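Local coordinates for protein methanogen homoaconitase small subunit (Methanocaldococcus jannaschii, PDB 2PKP) that forms, with its large-subunit partner, a hydro-lyase that reversibly dehydrates (R)-homocitrate to cis-homoaconitate and hydrates that to homoisocitrate, at residues A[59-64]-A[85-90]. Residues are numbered along the deposited sequence; the frame is centred on the assembly and turned at random.
Sequences ENFGCG and KSFARI. With ZN (zinc ion), chain B.
Phe61 and Phe87 form a single parallel bridge between two loops that follow neighbouring parallel strands, 54-57 and 81-84, in the swivel domain of the aconitase family. The evidence is a bond on each flank of Phe87: Phe61 N donates to Ser86 O (3.0 Å), and Ala88 N, at the N-cap position of helix 89-98, donates to Phe61 O at 175°. The tight part lies here, where Phe61 and Gly62 are buried. With CG anti to the backbone N (chi1 -176°), the Phe61 ring lies alongside that of Phe87, both side chains pointing the same way; Phe61 CD2 meets Phe87 CE1 obliquely at 4.0 Å, while Phe91 packs edge-to-face against Phe61. Ala88 CB presses on Gly62 O at 3.5 Å, against the type II turn from Asn60 to Cys63 that presents Cys63 SG to the zinc.

The more open end, with Glu59, Lys85 and Ser86 partly exposed, is polar. Ser86 OG relays two bonds, accepting from Asn60 N at 2.8 Å and donating to Glu59 OE1, nearly along the carboxylate C-O axis, at 2.6 Å. A leucine in place of Glu59 would probably leave the Ser86 hydroxyl without this acceptor, its oxygen held across the contact by Asn60 N alone. Lys85 and Glu59 cross at about a right angle, but Lys85 NZ forms its salt bridge with Asp108 and stays 5.2 Å from Glu59 OE2.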
loop_
_atom_site.group_PDB
_atom_site.type_symbol
_atom_site.label_atom_id
_atom_site.label_comp_id
_atom_site.label_asym_id
_atom_site.label_seq_id
_atom_site.Cartn_x
_atom_site.Cartn_y
_atom_site.Cartn_z
ATOM N N GLU A 59 -6.009 17.089 -17.781
ATOM C CA GLU A 59 -7.441 16.884 -17.949
ATOM C C GLU A 59 -7.799 15.550 -18.578
ATOM O O GLU A 59 -7.015 14.960 -19.326
ATOM C CB GLU A 59 -8.029 18.004 -18.822
ATOM C CG GLU A 59 -7.826 19.396 -18.272
ATOM C CD GLU A 59 -8.831 19.742 -17.194
ATOM O OE1 GLU A 59 -9.393 18.813 -16.580
ATOM O OE2 GLU A 59 -9.055 20.946 -16.948
ATOM N N ASN A 60 -8.992 15.075 -18.242
ATOM C CA ASN A 60 -9.542 13.859 -18.818
ATOM C C ASN A 60 -8.664 12.605 -18.797
ATOM O O ASN A 60 -8.571 11.885 -19.793
ATOM C CB ASN A 60 -9.974 14.197 -20.254
ATOM C CG ASN A 60 -10.880 13.152 -20.860
ATOM O OD1 ASN A 60 -11.746 12.590 -20.185
ATOM N ND2 ASN A 60 -10.702 12.903 -22.149
ATOM N N PHE A 61 -8.041 12.323 -17.656
ATOM C CA PHE A 61 -7.196 11.140 -17.535
ATOM C C PHE A 61 -8.048 9.870 -17.634
ATOM O O PHE A 61 -9.145 9.796 -17.075
ATOM C CB PHE A 61 -6.460 11.143 -16.189
ATOM C CG PHE A 61 -5.495 9.999 -16.025
ATOM C CD1 PHE A 61 -4.209 10.077 -16.550
ATOM C CD2 PHE A 61 -5.875 8.843 -15.354
ATOM C CE1 PHE A 61 -3.311 9.020 -16.414
ATOM C CE2 PHE A 61 -4.986 7.774 -15.211
ATOM C CZ PHE A 61 -3.699 7.867 -15.744
ATOM N N GLY A 62 -7.528 8.869 -18.337
ATOM C CA GLY A 62 -8.252 7.616 -18.484
ATOM C C GLY A 62 -9.284 7.656 -19.598
ATOM O O GLY A 62 -10.126 6.770 -19.713
ATOM N N CYS A 63 -9.208 8.695 -20.421
ATOM C CA CYS A 63 -10.126 8.879 -21.530
ATOM C C CYS A 63 -10.268 7.660 -22.427
ATOM O O CYS A 63 -9.329 6.881 -22.603
ATOM C CB CYS A 63 -9.678 10.057 -22.397
ATOM S SG CYS A 63 -10.671 10.248 -23.902
ATOM N N GLY A 64 -11.459 7.512 -22.997
ATOM C CA GLY A 64 -11.710 6.420 -23.912
ATOM C C GLY A 64 -12.424 5.204 -23.369
ATOM O O GLY A 64 -13.272 5.285 -22.476
ATOM N N LYS A 85 -6.510 16.709 -13.106
ATOM C CA LYS A 85 -7.400 17.866 -13.097
ATOM C C LYS A 85 -8.828 17.358 -13.254
ATOM O O LYS A 85 -9.762 17.927 -12.698
ATOM C CB LYS A 85 -7.062 18.827 -14.238
ATOM C CG LYS A 85 -5.732 19.540 -14.087
ATOM C CD LYS A 85 -5.549 20.570 -15.196
ATOM C CE LYS A 85 -4.216 21.282 -15.090
ATOM N NZ LYS A 85 -4.047 22.279 -16.183
ATOM N N SER A 86 -8.985 16.288 -14.028
ATOM C CA SER A 86 -10.289 15.664 -14.232
ATOM C C SER A 86 -10.096 14.231 -14.726
ATOM O O SER A 86 -9.053 13.891 -15.293
ATOM C CB SER A 86 -11.148 16.467 -15.221
ATOM O OG SER A 86 -10.554 16.537 -16.502
ATOM N N PHE A 87 -11.106 13.396 -14.501
ATOM C CA PHE A 87 -11.054 11.990 -14.885
ATOM C C PHE A 87 -12.197 11.583 -15.799
ATOM O O PHE A 87 -13.337 12.011 -15.603
ATOM C CB PHE A 87 -11.143 11.096 -13.647
ATOM C CG PHE A 87 -9.932 11.139 -12.762
ATOM C CD1 PHE A 87 -8.840 10.315 -13.018
ATOM C CD2 PHE A 87 -9.897 11.976 -11.649
ATOM C CE1 PHE A 87 -7.732 10.316 -12.177
ATOM C CE2 PHE A 87 -8.791 11.986 -10.798
ATOM C CZ PHE A 87 -7.707 11.154 -11.062
ATOM N N ALA A 88 -11.896 10.742 -16.784
ATOM C CA ALA A 88 -12.938 10.236 -17.661
ATOM C C ALA A 88 -13.884 9.495 -16.711
ATOM O O ALA A 88 -13.443 8.817 -15.776
ATOM C CB ALA A 88 -12.349 9.275 -18.693
ATOM N N ARG A 89 -15.181 9.641 -16.943
ATOM C CA ARG A 89 -16.193 9.018 -16.101
ATOM C C ARG A 89 -16.012 7.521 -15.885
ATOM O O ARG A 89 -16.026 7.053 -14.752
ATOM C CB ARG A 89 -17.586 9.278 -16.686
ATOM C CG ARG A 89 -17.913 10.754 -16.868
ATOM C CD ARG A 89 -19.300 10.987 -17.477
ATOM N NE ARG A 89 -20.392 10.528 -16.619
ATOM C CZ ARG A 89 -20.853 9.281 -16.584
ATOM N NH1 ARG A 89 -20.324 8.347 -17.366
ATOM N NH2 ARG A 89 -21.852 8.965 -15.769
ATOM N N ILE A 90 -15.842 6.773 -16.970
ATOM C CA ILE A 90 -15.693 5.330 -16.869
ATOM C C ILE A 90 -14.441 4.925 -16.103
ATOM O O ILE A 90 -14.485 4.031 -15.259
ATOM C CB ILE A 90 -15.684 4.681 -18.267
ATOM C CG1 ILE A 90 -17.044 4.906 -18.940
ATOM C CG2 ILE A 90 -15.383 3.189 -18.155
ATOM C CD1 ILE A 90 -17.160 4.317 -20.340
HETATM ZN ZN ZN B . -9.451 11.455 -25.232
HETATM O O HOH W 1 -8.378 10.120 -26.194
#